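Local atomic coordinates of malonyl CoA-acyl carrier protein transacylase (Clostridium perfringens, PDB entry 3PTW), a protein that probably transfers malonyl groups from coenzyme A to the acyl carrier protein, supplying the extender units used in fatty acid synthesis. Residues S150-V155 with L175-E180; P163-I168 with V283-K288; E21-F26 with E31-S36; E45-N50 with G54-T59. All coordinates share one frame; numbering follows the deposited sequence.

In the fold
All four contacts are packing contacts, without hydrogen bonds between the paired segments. Interaction 1 and interaction 2 share the ferredoxin-like subdomain: I168 of strand 165-169 packs on V155 and A178. Interaction 1 is part buried, part solvent-facing, whereas interaction 2 is a surface contact linking that subdomain's hairpin to helix 278-286 of the larger one. Interactions 3 and 4 are adjacent in the large subdomain, with centres about 15 Å apart, and are joined by the salt bridge between K34 and E45 and by F49 against F23 and F33. Interaction 3 is aromatic and partly buried; interaction 4 is buried and aliphatic; interaction 2 mixes proline, amide and lysine.

Interaction 1: residues S150-V155 with L175-E180; sequences SPYGIV and LEKAME
Y152 and K177 meet where the loop after helix 139-149 runs beside helix 172-184; these two helices pack against the four-stranded antiparallel sheet of the ferredoxin-like subdomain. The lysine chain crosses the phenol at about a right angle and lays its methylenes over one ring face. Its CD stands 3.5 Å from the centroid of the Y152 ring, only 6° off the ring normal, a CH-pi contact centred on the face, while K177 CG sits 3.7 Å from Y152 CE2. Bends at chi2 (103°) and chi3 (-62°) fold the chain onto the ring instead of letting it run straight outward. This is the closely fitted part of the outer half, yet its polar end is loose: NZ of K177 lies 5.1 Å from the centroid of the Y152 ring, at most a weak cation-pi attraction. Deeper in, V155 CG2 touches L175 CD1 at 3.9 Å, and both residues are buried. I146 and S149 of helix 139-149 and I168 of the sheet close around V155, and V132 packs on L175, tying this inner pair to the core. The contact therefore grades from purely aliphatic packing at the sheet to an aliphatic-on-aromatic cover at the solvent side, marked by the exposed Y152, where the lysine contributes mainly through its carbon chain, its ammonium being at most weakly drawn to the ring.

Interaction 2: residues P163-I168 with V283-K288; sequences PGQIVI and VKKINK
Q165 and K285 both place CG opposite the carbonyl carbon and beside the backbone nitrogen (chi1 -79° and -76°), and this sends their long chains toward one another between strand 165-169 and helix 278-286. Beyond CG the glutamine is extended, whereas the lysine bends at chi3 (-149°), and the two cross at about a right angle. Q165 NE2 ends 3.7 Å from K285 CD and equally far from K285 NZ. The two nitrogens form no bond with one another; the amide instead donates to S162 OG, at the end of the preceding strand, which gives it a partner within its own hairpin. Next to this pair P163, in the turn between strands 155-162 and 165-169, rests against the last turn of the helix. Its CG is 3.6 Å and its CD 3.7 Å from the carbonyl oxygen of K285, and P163 CD also reaches I286 CG1 at 4.1 Å. I286 also packs on I256 and I259 of helix 255-264, and the helix ends just after it. The contact thus bridges the hairpin of the ferredoxin-like subdomain and the large subdomain at the protein surface. Its chemistry is modest: proline methylenes against a carbonyl oxygen and amide against lysine chain suggest a van der Waals touch, perhaps with slight CH-to-oxygen attraction, and no directional bond to fix the two subdomains here.

Interaction 3: residues E21-F26 with E31-S36; sequences EFFDNF and EVFKRS
The ring of F23 turns its edge toward the face of F33 in an offset edge-to-face (T-shaped) pair, the planes at 89° and the centroids of the F23 and F33 rings 5.9 Å apart. The pair lies between two consecutive helices, 20-25 and 27-40, with F26 at the N-cap of the second. F23 carries its ring opposite the backbone nitrogen (chi1 176°), which swings it across to the second helix. There F23 CD1 meets F33 CB at 4.0 Å, the methylene lying near the plane of the F23 ring. F49 of helix 44-49 completes an aromatic cluster, edge-to-face with F23 and with its plane at about 45° to that of F33. Away from this pair, the F22 ring has F26 CE2 over one face, 3.6 Å above its plane and offset toward the rim; both rings also touch L301 of helix 298-315. The carbonyl oxygen of F22 accepts from the backbone nitrogens of N25 and F26. K34 also comes to the F23 edge rather than its face, and its charge is answered by a salt bridge to E45. The K34 chain, bent at chi2, leaves NZ lying in the plane of the F23 ring, 3.9 Å from CZ of F23.

Interaction 4: residues E45-N50 with G54-T59; sequences EELCFN and GLLNKT
L47, on helix 44-49, is set at about a right angle to L55 and obliquely to L56, so one leucine meets two consecutive residues of the following loop. Its CG lies opposite the backbone nitrogen (chi1 173°), and this carries L47 CD1 to the loop, 3.7 Å from L55 CB and 4.1 Å from L56 CD1. L56 sets its branches against backbone carbonyls of the helix: L56 CD2 is 3.8 Å from L47 O and 4.1 Å from C48 O. The loop is shaped by its own bonds. A type I turn spans L55 to K58, K58 NZ donates to G54 O at 3.1 Å, and D51 accepts from the backbone nitrogens of both L55 and L56. The leucines thus pin the loop to the helix it has just left, before helix 59-79 begins. That next helix covers the contact, with F61 against L55 and A65 against both L56 and C48, while F33 of helix 27-40 packs on C48.

Interaction 1: residues S150-V155 with L175-E180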
loop_
_atom_site.group_PDB
_atom_site.type_symbol
_atom_site.label_atom_id
_atom_site.label_comp_id
_atom_site.label_asym_id
_atom_site.label_seq_id
_atom_site.Cartn_x
_atom_site.Cartn_y
_atom_site.Cartn_z
ATOM N N SER A 150 8.252 4.703 25.694
ATOM C CA SER A 150 7.249 5.776 25.706
ATOM C C SER A 150 7.514 6.949 26.668
ATOM O O SER A 150 7.057 8.052 26.404
ATOM C CB SER A 150 5.844 5.206 25.903
ATOM O OG SER A 150 5.379 4.642 24.687
ATOM N N PRO A 151 8.255 6.723 27.772
ATOM C CA PRO A 151 8.640 7.890 28.581
ATOM C C PRO A 151 9.595 8.859 27.863
ATOM O O PRO A 151 9.793 9.973 28.329
ATOM C CB PRO A 151 9.339 7.269 29.802
ATOM C CG PRO A 151 8.838 5.856 29.861
ATOM C CD PRO A 151 8.626 5.454 28.425
ATOM N N TYR A 152 10.177 8.436 26.739
ATOM C CA TYR A 152 11.146 9.264 26.018
ATOM C C TYR A 152 10.477 9.997 24.875
ATOM O O TYR A 152 11.110 10.785 24.159
ATOM C CB TYR A 152 12.328 8.423 25.526
ATOM C CG TYR A 152 13.128 7.822 26.657
ATOM C CD1 TYR A 152 14.074 8.589 27.355
ATOM C CD2 TYR A 152 12.931 6.497 27.052
ATOM C CE1 TYR A 152 14.811 8.048 28.405
ATOM C CE2 TYR A 152 13.666 5.941 28.111
ATOM C CZ TYR A 152 14.601 6.720 28.777
ATOM O OH TYR A 152 15.333 6.185 29.815
ATOM N N GLY A 153 9.185 9.744 24.720
ATOM C CA GLY A 153 8.403 10.351 23.656
ATOM C C GLY A 153 7.642 9.311 22.864
ATOM O O GLY A 153 7.697 8.112 23.178
ATOM N N ILE A 154 6.951 9.775 21.821
ATOM C CA ILE A 154 6.010 8.937 21.075
ATOM C C ILE A 154 6.655 7.822 20.259
ATOM O O ILE A 154 7.445 8.067 19.341
ATOM C CB ILE A 154 5.074 9.788 20.179
ATOM C CG1 ILE A 154 4.081 10.565 21.064
ATOM C CG2 ILE A 154 4.352 8.898 19.134
ATOM C CD1 ILE A 154 3.399 11.723 20.378
ATOM N N VAL A 155 6.305 6.589 20.610
ATOM C CA VAL A 155 6.617 5.431 19.774
ATOM C C VAL A 155 5.417 4.475 19.758
ATOM O O VAL A 155 4.848 4.133 20.802
ATOM C CB VAL A 155 7.950 4.746 20.203
ATOM C CG1 VAL A 155 8.045 4.653 21.714
ATOM C CG2 VAL A 155 8.133 3.391 19.540
ATOM N N LEU A 175 12.544 6.931 19.342
ATOM C CA LEU A 175 12.909 5.837 18.433
ATOM C C LEU A 175 14.343 5.357 18.668
ATOM O O LEU A 175 14.631 4.168 18.580
ATOM C CB LEU A 175 12.744 6.282 16.983
ATOM C CG LEU A 175 11.559 5.822 16.135
ATOM C CD1 LEU A 175 10.362 5.266 16.929
ATOM C CD2 LEU A 175 11.142 6.902 15.179
ATOM N N GLU A 176 15.229 6.296 18.981
ATOM C CA GLU A 176 16.611 5.984 19.300
ATOM C C GLU A 176 16.685 5.092 20.530
ATOM O O GLU A 176 17.480 4.159 20.571
ATOM C CB GLU A 176 17.391 7.273 19.562
ATOM C CG GLU A 176 18.660 7.377 18.755
ATOM C CD GLU A 176 18.506 8.298 17.558
ATOM O OE1 GLU A 176 17.839 7.892 16.575
ATOM O OE2 GLU A 176 19.059 9.426 17.602
ATOM N N LYS A 177 15.875 5.385 21.542
ATOM C CA LYS A 177 15.853 4.543 22.739
ATOM C C LYS A 177 15.281 3.140 22.463
ATOM O O LYS A 177 15.795 2.138 22.974
ATOM C CB LYS A 177 15.111 5.235 23.885
ATOM C CG LYS A 177 15.748 4.990 25.252
ATOM C CD LYS A 177 16.561 6.181 25.765
ATOM C CE LYS A 177 17.750 6.531 24.878
ATOM N NZ LYS A 177 18.125 7.956 25.073
ATOM N N ALA A 178 14.234 3.084 21.637
ATOM C CA ALA A 178 13.604 1.824 21.241
ATOM C C ALA A 178 14.608 0.894 20.569
ATOM O O ALA A 178 14.645 -0.305 20.870
ATOM C CB ALA A 178 12.417 2.087 20.320
ATOM N N MET A 179 15.415 1.466 19.671
ATOM C CA MET A 179 16.488 0.740 18.984
ATOM C C MET A 179 17.485 0.126 19.968
ATOM O O MET A 179 17.863 -1.038 19.807
ATOM C CB MET A 179 17.210 1.662 17.997
ATOM C CG MET A 179 16.384 2.057 16.762
ATOM S SD MET A 179 17.263 3.262 15.727
ATOM C CE MET A 179 18.726 2.287 15.296
ATOM N N GLU A 180 17.900 0.905 20.975
ATOM C CA GLU A 180 18.718 0.403 22.090
ATOM C C GLU A 180 18.037 -0.785 22.764
ATOM O O GLU A 180 18.645 -1.840 22.896
ATOM C CB GLU A 180 18.990 1.490 23.152
ATOM C CG GLU A 180 20.019 2.555 22.780
ATOM C CD GLU A 180 20.236 3.589 23.891
ATOM O OE1 GLU A 180 20.570 4.753 23.568
ATOM O OE2 GLU A 180 20.070 3.252 25.084
#

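Interaction 2: residues P163-I168 with V283-K288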
loop_
_atom_site.group_PDB
_atom_site.type_symbol
_atom_site.label_atom_id
_atom_site.label_comp_id
_atom_site.label_asym_id
_atom_site.label_seq_id
_atom_site.Cartn_x
_atom_site.Cartn_y
_atom_site.Cartn_z
ATOM N N PRO A 163 5.794 -12.252 9.728
ATOM C CA PRO A 163 6.441 -12.725 10.977
ATOM C C PRO A 163 7.885 -12.227 11.071
ATOM O O PRO A 163 8.673 -12.441 10.147
ATOM C CB PRO A 163 6.442 -14.258 10.838
ATOM C CG PRO A 163 5.485 -14.568 9.718
ATOM C CD PRO A 163 5.484 -13.365 8.812
ATOM N N GLY A 164 8.240 -11.567 12.161
ATOM C CA GLY A 164 9.573 -10.953 12.235
ATOM C C GLY A 164 9.808 -9.699 11.384
ATOM O O GLY A 164 10.953 -9.246 11.234
ATOM N N GLN A 165 8.744 -9.120 10.832
ATOM C CA GLN A 165 8.875 -7.842 10.098
ATOM C C GLN A 165 7.818 -6.808 10.496
ATOM O O GLN A 165 6.678 -6.817 10.009
ATOM C CB GLN A 165 8.943 -8.066 8.587
ATOM C CG GLN A 165 10.330 -8.517 8.129
ATOM C CD GLN A 165 10.487 -8.502 6.631
ATOM O OE1 GLN A 165 11.309 -7.756 6.088
ATOM N NE2 GLN A 165 9.696 -9.316 5.943
ATOM N N ILE A 166 8.224 -5.938 11.423
ATOM C CA ILE A 166 7.378 -4.891 11.984
ATOM C C ILE A 166 8.021 -3.535 11.675
ATOM O O ILE A 166 9.228 -3.469 11.462
ATOM C CB ILE A 166 7.201 -5.100 13.499
ATOM C CG1 ILE A 166 6.322 -6.340 13.743
ATOM C CG2 ILE A 166 6.601 -3.854 14.194
ATOM C CD1 ILE A 166 6.361 -6.869 15.147
ATOM N N VAL A 167 7.215 -2.478 11.594
ATOM C CA VAL A 167 7.767 -1.121 11.588
ATOM C C VAL A 167 7.178 -0.324 12.744
ATOM O O VAL A 167 5.976 -0.368 12.995
ATOM C CB VAL A 167 7.556 -0.381 10.237
ATOM C CG1 VAL A 167 8.259 0.981 10.248
ATOM C CG2 VAL A 167 8.037 -1.240 9.028
ATOM N N ILE A 168 8.032 0.389 13.470
ATOM C CA ILE A 168 7.540 1.329 14.482
ATOM C C ILE A 168 7.849 2.764 14.080
ATOM O O ILE A 168 8.832 3.025 13.386
ATOM C CB ILE A 168 8.120 1.023 15.881
ATOM C CG1 ILE A 168 9.660 1.115 15.898
ATOM C CG2 ILE A 168 7.616 -0.338 16.362
ATOM C CD1 ILE A 168 10.303 0.977 17.317
ATOM N N VAL A 283 3.909 -11.849 1.567
ATOM C CA VAL A 283 2.998 -12.997 1.492
ATOM C C VAL A 283 3.729 -14.342 1.612
ATOM O O VAL A 283 3.312 -15.212 2.390
ATOM C CB VAL A 283 2.146 -13.002 0.208
ATOM C CG1 VAL A 283 1.276 -14.282 0.152
ATOM C CG2 VAL A 283 1.266 -11.747 0.146
ATOM N N LYS A 284 4.813 -14.504 0.853
ATOM C CA LYS A 284 5.570 -15.757 0.850
ATOM C C LYS A 284 6.096 -16.140 2.232
ATOM O O LYS A 284 6.225 -17.322 2.530
ATOM C CB LYS A 284 6.717 -15.720 -0.166
ATOM C CG LYS A 284 6.264 -15.757 -1.614
ATOM C CD LYS A 284 7.422 -15.499 -2.563
ATOM C CE LYS A 284 7.969 -16.771 -3.178
ATOM N NZ LYS A 284 8.959 -16.439 -4.262
ATOM N N LYS A 285 6.380 -15.133 3.059
ATOM C CA LYS A 285 6.803 -15.319 4.457
ATOM C C LYS A 285 5.640 -15.572 5.413
ATOM O O LYS A 285 5.834 -16.181 6.471
ATOM C CB LYS A 285 7.595 -14.103 4.942
ATOM C CG LYS A 285 9.017 -14.066 4.414
ATOM C CD LYS A 285 9.658 -12.692 4.513
ATOM C CE LYS A 285 10.654 -12.546 3.363
ATOM N NZ LYS A 285 11.634 -11.494 3.617
ATOM N N ILE A 286 4.452 -15.072 5.069
ATOM C CA ILE A 286 3.247 -15.347 5.856
ATOM C C ILE A 286 2.811 -16.805 5.623
ATOM O O ILE A 286 2.550 -17.562 6.570
ATOM C CB ILE A 286 2.105 -14.316 5.546
ATOM C CG1 ILE A 286 2.456 -12.927 6.117
ATOM C CG2 ILE A 286 0.750 -14.780 6.076
ATOM C CD1 ILE A 286 1.907 -11.774 5.317
ATOM N N ASN A 287 2.771 -17.207 4.357
ATOM C CA ASN A 287 2.298 -18.534 3.989
ATOM C C ASN A 287 3.085 -19.018 2.780
ATOM O O ASN A 287 3.043 -18.401 1.710
ATOM C CB ASN A 287 0.789 -18.496 3.712
ATOM C CG ASN A 287 0.199 -19.864 3.421
ATOM O OD1 ASN A 287 0.548 -20.519 2.432
ATOM N ND2 ASN A 287 -0.725 -20.290 4.264
ATOM N N LYS A 288 3.811 -20.114 2.969
ATOM C CA LYS A 288 4.734 -20.622 1.962
ATOM C C LYS A 288 4.050 -21.470 0.886
ATOM O O LYS A 288 4.692 -21.862 -0.097
ATOM C CB LYS A 288 5.834 -21.439 2.653
ATOM C CG LYS A 288 7.229 -21.285 2.057
ATOM C CD LYS A 288 8.291 -21.986 2.928
ATOM C CE LYS A 288 8.496 -21.270 4.275
ATOM N NZ LYS A 288 9.162 -22.150 5.281
#

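Interaction 3: residues E21-F26 with E31-S36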
loop_
_atom_site.group_PDB
_atom_site.type_symbol
_atom_site.label_atom_id
_atom_site.label_comp_id
_atom_site.label_asym_id
_atom_site.label_seq_id
_atom_site.Cartn_x
_atom_site.Cartn_y
_atom_site.Cartn_z
ATOM N N GLU A 21 6.023 0.222 -19.991
ATOM C CA GLU A 21 5.832 -0.946 -20.873
ATOM C C GLU A 21 4.359 -1.235 -21.115
ATOM O O GLU A 21 3.967 -1.579 -22.238
ATOM C CB GLU A 21 6.562 -2.188 -20.357
ATOM C CG GLU A 21 8.077 -2.107 -20.502
ATOM C CD GLU A 21 8.797 -3.378 -20.081
ATOM O OE1 GLU A 21 8.151 -4.403 -19.785
ATOM O OE2 GLU A 21 10.035 -3.352 -20.060
ATOM N N PHE A 22 3.541 -1.079 -20.074
ATOM C CA PHE A 22 2.089 -1.173 -20.247
ATOM C C PHE A 22 1.538 -0.029 -21.076
ATOM O O PHE A 22 0.654 -0.239 -21.918
ATOM C CB PHE A 22 1.370 -1.259 -18.902
ATOM C CG PHE A 22 1.241 -2.662 -18.400
ATOM C CD1 PHE A 22 0.033 -3.343 -18.522
ATOM C CD2 PHE A 22 2.337 -3.322 -17.854
ATOM C CE1 PHE A 22 -0.095 -4.654 -18.074
ATOM C CE2 PHE A 22 2.223 -4.632 -17.411
ATOM C CZ PHE A 22 0.994 -5.300 -17.524
ATOM N N PHE A 23 2.063 1.170 -20.829
ATOM C CA PHE A 23 1.644 2.366 -21.553
ATOM C C PHE A 23 1.812 2.148 -23.050
ATOM O O PHE A 23 0.896 2.429 -23.815
ATOM C CB PHE A 23 2.446 3.602 -21.107
ATOM C CG PHE A 23 2.128 4.851 -21.896
ATOM C CD1 PHE A 23 1.135 5.730 -21.464
ATOM C CD2 PHE A 23 2.811 5.140 -23.085
ATOM C CE1 PHE A 23 0.832 6.882 -22.198
ATOM C CE2 PHE A 23 2.513 6.283 -23.832
ATOM C CZ PHE A 23 1.524 7.156 -23.386
ATOM N N ASP A 24 2.978 1.631 -23.446
ATOM C CA ASP A 24 3.315 1.429 -24.857
ATOM C C ASP A 24 2.648 0.224 -25.504
ATOM O O ASP A 24 2.560 0.147 -26.728
ATOM C CB ASP A 24 4.832 1.319 -25.039
ATOM C CG ASP A 24 5.559 2.600 -24.682
ATOM O OD1 ASP A 24 4.914 3.658 -24.654
ATOM O OD2 ASP A 24 6.784 2.547 -24.438
ATOM N N ASN A 25 2.178 -0.717 -24.694
ATOM C CA ASN A 25 1.729 -2.003 -25.246
ATOM C C ASN A 25 0.243 -2.290 -25.083
ATOM O O ASN A 25 -0.283 -3.199 -25.718
ATOM C CB ASN A 25 2.568 -3.147 -24.668
ATOM C CG ASN A 25 4.019 -3.047 -25.071
ATOM O OD1 ASN A 25 4.386 -3.402 -26.185
ATOM N ND2 ASN A 25 4.850 -2.543 -24.172
ATOM N N PHE A 26 -0.428 -1.513 -24.233
ATOM C CA PHE A 26 -1.860 -1.677 -24.042
ATOM C C PHE A 26 -2.578 -0.341 -24.134
ATOM O O PHE A 26 -2.248 0.593 -23.401
ATOM C CB PHE A 26 -2.141 -2.406 -22.720
ATOM C CG PHE A 26 -1.416 -3.714 -22.603
ATOM C CD1 PHE A 26 -1.825 -4.820 -23.355
ATOM C CD2 PHE A 26 -0.280 -3.825 -21.809
ATOM C CE1 PHE A 26 -1.127 -6.027 -23.279
ATOM C CE2 PHE A 26 0.427 -5.028 -21.723
ATOM C CZ PHE A 26 0.000 -6.130 -22.458
ATOM N N GLU A 31 -4.679 4.914 -21.986
ATOM C CA GLU A 31 -5.859 5.723 -21.678
ATOM C C GLU A 31 -5.914 6.116 -20.198
ATOM O O GLU A 31 -6.333 7.231 -19.858
ATOM C CB GLU A 31 -7.134 4.980 -22.106
ATOM C CG GLU A 31 -8.451 5.697 -21.794
ATOM C CD GLU A 31 -9.662 5.057 -22.471
ATOM O OE1 GLU A 31 -10.636 5.792 -22.748
ATOM O OE2 GLU A 31 -9.646 3.829 -22.734
ATOM N N VAL A 32 -5.481 5.212 -19.323
ATOM C CA VAL A 32 -5.469 5.505 -17.893
ATOM C C VAL A 32 -4.529 6.663 -17.551
ATOM O O VAL A 32 -4.850 7.502 -16.695
ATOM C CB VAL A 32 -5.157 4.255 -17.042
ATOM C CG1 VAL A 32 -4.779 4.650 -15.623
ATOM C CG2 VAL A 32 -6.361 3.329 -17.025
ATOM N N PHE A 33 -3.380 6.711 -18.223
ATOM C CA PHE A 33 -2.409 7.788 -18.011
ATOM C C PHE A 33 -2.945 9.114 -18.511
ATOM O O PHE A 33 -2.757 10.153 -17.867
ATOM C CB PHE A 33 -1.054 7.457 -18.660
ATOM C CG PHE A 33 -0.132 6.716 -17.752
ATOM C CD1 PHE A 33 0.814 7.400 -16.993
ATOM C CD2 PHE A 33 -0.247 5.334 -17.601
ATOM C CE1 PHE A 33 1.653 6.718 -16.115
ATOM C CE2 PHE A 33 0.589 4.644 -16.730
ATOM C CZ PHE A 33 1.545 5.348 -15.980
ATOM N N LYS A 34 -3.617 9.065 -19.662
ATOM C CA LYS A 34 -4.285 10.232 -20.236
ATOM C C LYS A 34 -5.288 10.834 -19.243
ATOM O O LYS A 34 -5.302 12.042 -19.016
ATOM C CB LYS A 34 -4.981 9.848 -21.551
ATOM C CG LYS A 34 -4.310 10.368 -22.819
ATOM C CD LYS A 34 -2.992 9.689 -23.128
ATOM C CE LYS A 34 -2.315 10.345 -24.325
ATOM N NZ LYS A 34 -0.849 10.072 -24.331
ATOM N N ARG A 35 -6.093 9.976 -18.627
ATOM C CA ARG A 35 -7.121 10.400 -17.683
ATOM C C ARG A 35 -6.528 10.973 -16.387
ATOM O O ARG A 35 -7.099 11.885 -15.780
ATOM C CB ARG A 35 -8.045 9.226 -17.363
ATOM C CG ARG A 35 -8.987 8.837 -18.498
ATOM C CD ARG A 35 -9.580 7.451 -18.266
ATOM N NE ARG A 35 -10.359 7.361 -17.027
ATOM C CZ ARG A 35 -10.662 6.227 -16.391
ATOM N NH1 ARG A 35 -11.379 6.269 -15.268
ATOM N NH2 ARG A 35 -10.250 5.057 -16.859
ATOM N N SER A 36 -5.388 10.424 -15.967
ATOM C CA SER A 36 -4.744 10.855 -14.737
ATOM C C SER A 36 -4.175 12.245 -14.947
ATOM O O SER A 36 -4.323 13.134 -14.093
ATOM C CB SER A 36 -3.643 9.874 -14.321
ATOM O OG SER A 36 -3.073 10.274 -13.080
#

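Interaction 4: residues E45-N50 with G54-T59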
loop_
_atom_site.group_PDB
_atom_site.type_symbol
_atom_site.label_atom_id
_atom_site.label_comp_id
_atom_site.label_asym_id
_atom_site.label_seq_id
_atom_site.Cartn_x
_atom_site.Cartn_y
_atom_site.Cartn_z
ATOM N N GLU A 45 2.616 10.988 -17.539
ATOM C CA GLU A 45 3.524 10.191 -18.357
ATOM C C GLU A 45 4.964 10.573 -18.059
ATOM O O GLU A 45 5.763 9.732 -17.653
ATOM C CB GLU A 45 3.227 10.389 -19.842
ATOM C CG GLU A 45 1.942 9.726 -20.289
ATOM C CD GLU A 45 1.507 10.186 -21.661
ATOM O OE1 GLU A 45 0.290 10.374 -21.861
ATOM O OE2 GLU A 45 2.382 10.365 -22.541
ATOM N N GLU A 46 5.270 11.857 -18.223
ATOM C CA GLU A 46 6.593 12.385 -17.925
ATOM C C GLU A 46 7.014 12.108 -16.478
ATOM O O GLU A 46 8.151 11.709 -16.237
ATOM C CB GLU A 46 6.638 13.884 -18.236
ATOM C CG GLU A 46 8.026 14.503 -18.242
ATOM C CD GLU A 46 8.936 13.999 -19.368
ATOM O OE1 GLU A 46 8.473 13.231 -20.254
ATOM O OE2 GLU A 46 10.130 14.382 -19.351
ATOM N N LEU A 47 6.104 12.302 -15.524
ATOM C CA LEU A 47 6.433 12.084 -14.113
ATOM C C LEU A 47 6.898 10.650 -13.879
ATOM O O LEU A 47 7.907 10.420 -13.212
ATOM C CB LEU A 47 5.242 12.413 -13.187
ATOM C CG LEU A 47 5.353 12.085 -11.683
ATOM C CD1 LEU A 47 6.570 12.760 -10.998
ATOM C CD2 LEU A 47 4.072 12.425 -10.923
ATOM N N CYS A 48 6.158 9.694 -14.439
ATOM C CA CYS A 48 6.414 8.278 -14.203
ATOM C C CYS A 48 7.541 7.716 -15.051
ATOM O O CYS A 48 8.308 6.873 -14.579
ATOM C CB CYS A 48 5.149 7.461 -14.446
ATOM S SG CYS A 48 3.953 7.674 -13.134
ATOM N N PHE A 49 7.629 8.174 -16.300
ATOM C CA PHE A 49 8.535 7.565 -17.265
ATOM C C PHE A 49 9.896 8.229 -17.228
ATOM O O PHE A 49 10.906 7.563 -17.426
ATOM C CB PHE A 49 7.951 7.571 -18.696
ATOM C CG PHE A 49 6.536 7.024 -18.794
ATOM C CD1 PHE A 49 6.039 6.123 -17.841
ATOM C CD2 PHE A 49 5.705 7.403 -19.850
ATOM C CE1 PHE A 49 4.743 5.626 -17.931
ATOM C CE2 PHE A 49 4.409 6.905 -19.954
ATOM C CZ PHE A 49 3.918 6.021 -18.991
ATOM N N ASN A 50 9.925 9.534 -16.950
ATOM C CA ASN A 50 11.182 10.283 -16.934
ATOM C C ASN A 50 11.561 10.911 -15.608
ATOM O O ASN A 50 12.734 10.912 -15.251
ATOM C CB ASN A 50 11.176 11.348 -18.023
ATOM C CG ASN A 50 11.310 10.752 -19.395
ATOM O OD1 ASN A 50 12.283 10.059 -19.677
ATOM N ND2 ASN A 50 10.328 11.000 -20.256
ATOM N N GLY A 54 12.450 15.526 -10.599
ATOM C CA GLY A 54 12.833 14.789 -9.396
ATOM C C GLY A 54 11.717 14.676 -8.363
ATOM O O GLY A 54 11.977 14.732 -7.157
ATOM N N LEU A 55 10.479 14.497 -8.824
ATOM C CA LEU A 55 9.326 14.402 -7.906
ATOM C C LEU A 55 8.973 13.005 -7.430
ATOM O O LEU A 55 8.298 12.865 -6.412
ATOM C CB LEU A 55 8.063 15.038 -8.503
ATOM C CG LEU A 55 7.895 16.551 -8.649
ATOM C CD1 LEU A 55 8.804 17.357 -7.720
ATOM C CD2 LEU A 55 8.125 16.916 -10.089
ATOM N N LEU A 56 9.405 11.977 -8.152
ATOM C CA LEU A 56 8.898 10.621 -7.886
ATOM C C LEU A 56 9.065 10.131 -6.444
ATOM O O LEU A 56 8.262 9.325 -5.965
ATOM C CB LEU A 56 9.472 9.607 -8.881
ATOM C CG LEU A 56 8.540 8.497 -9.375
ATOM C CD1 LEU A 56 7.086 8.966 -9.598
ATOM C CD2 LEU A 56 9.094 7.890 -10.647
ATOM N N ASN A 57 10.085 10.626 -5.746
ATOM C CA ASN A 57 10.284 10.257 -4.336
ATOM C C ASN A 57 9.750 11.298 -3.344
ATOM O O ASN A 57 9.978 11.191 -2.133
ATOM C CB ASN A 57 11.752 9.935 -4.045
ATOM C CG ASN A 57 12.309 8.837 -4.942
ATOM O OD1 ASN A 57 11.670 7.805 -5.174
ATOM N ND2 ASN A 57 13.519 9.055 -5.445
ATOM N N LYS A 58 9.039 12.299 -3.856
ATOM C CA LYS A 58 8.302 13.233 -3.006
ATOM C C LYS A 58 6.871 12.708 -2.825
ATOM O O LYS A 58 6.125 12.584 -3.794
ATOM C CB LYS A 58 8.322 14.643 -3.612
ATOM C CG LYS A 58 9.339 15.634 -2.990
ATOM C CD LYS A 58 10.715 15.025 -2.644
ATOM C CE LYS A 58 11.626 14.857 -3.863
ATOM N NZ LYS A 58 12.036 16.164 -4.456
ATOM N N THR A 59 6.501 12.406 -1.582
ATOM C CA THR A 59 5.271 11.654 -1.283
ATOM C C THR A 59 3.985 12.229 -1.917
ATOM O O THR A 59 3.170 11.477 -2.477
ATOM C CB THR A 59 5.097 11.399 0.243
ATOM O OG1 THR A 59 4.442 12.514 0.864
ATOM C CG2 THR A 59 6.442 11.181 0.909
#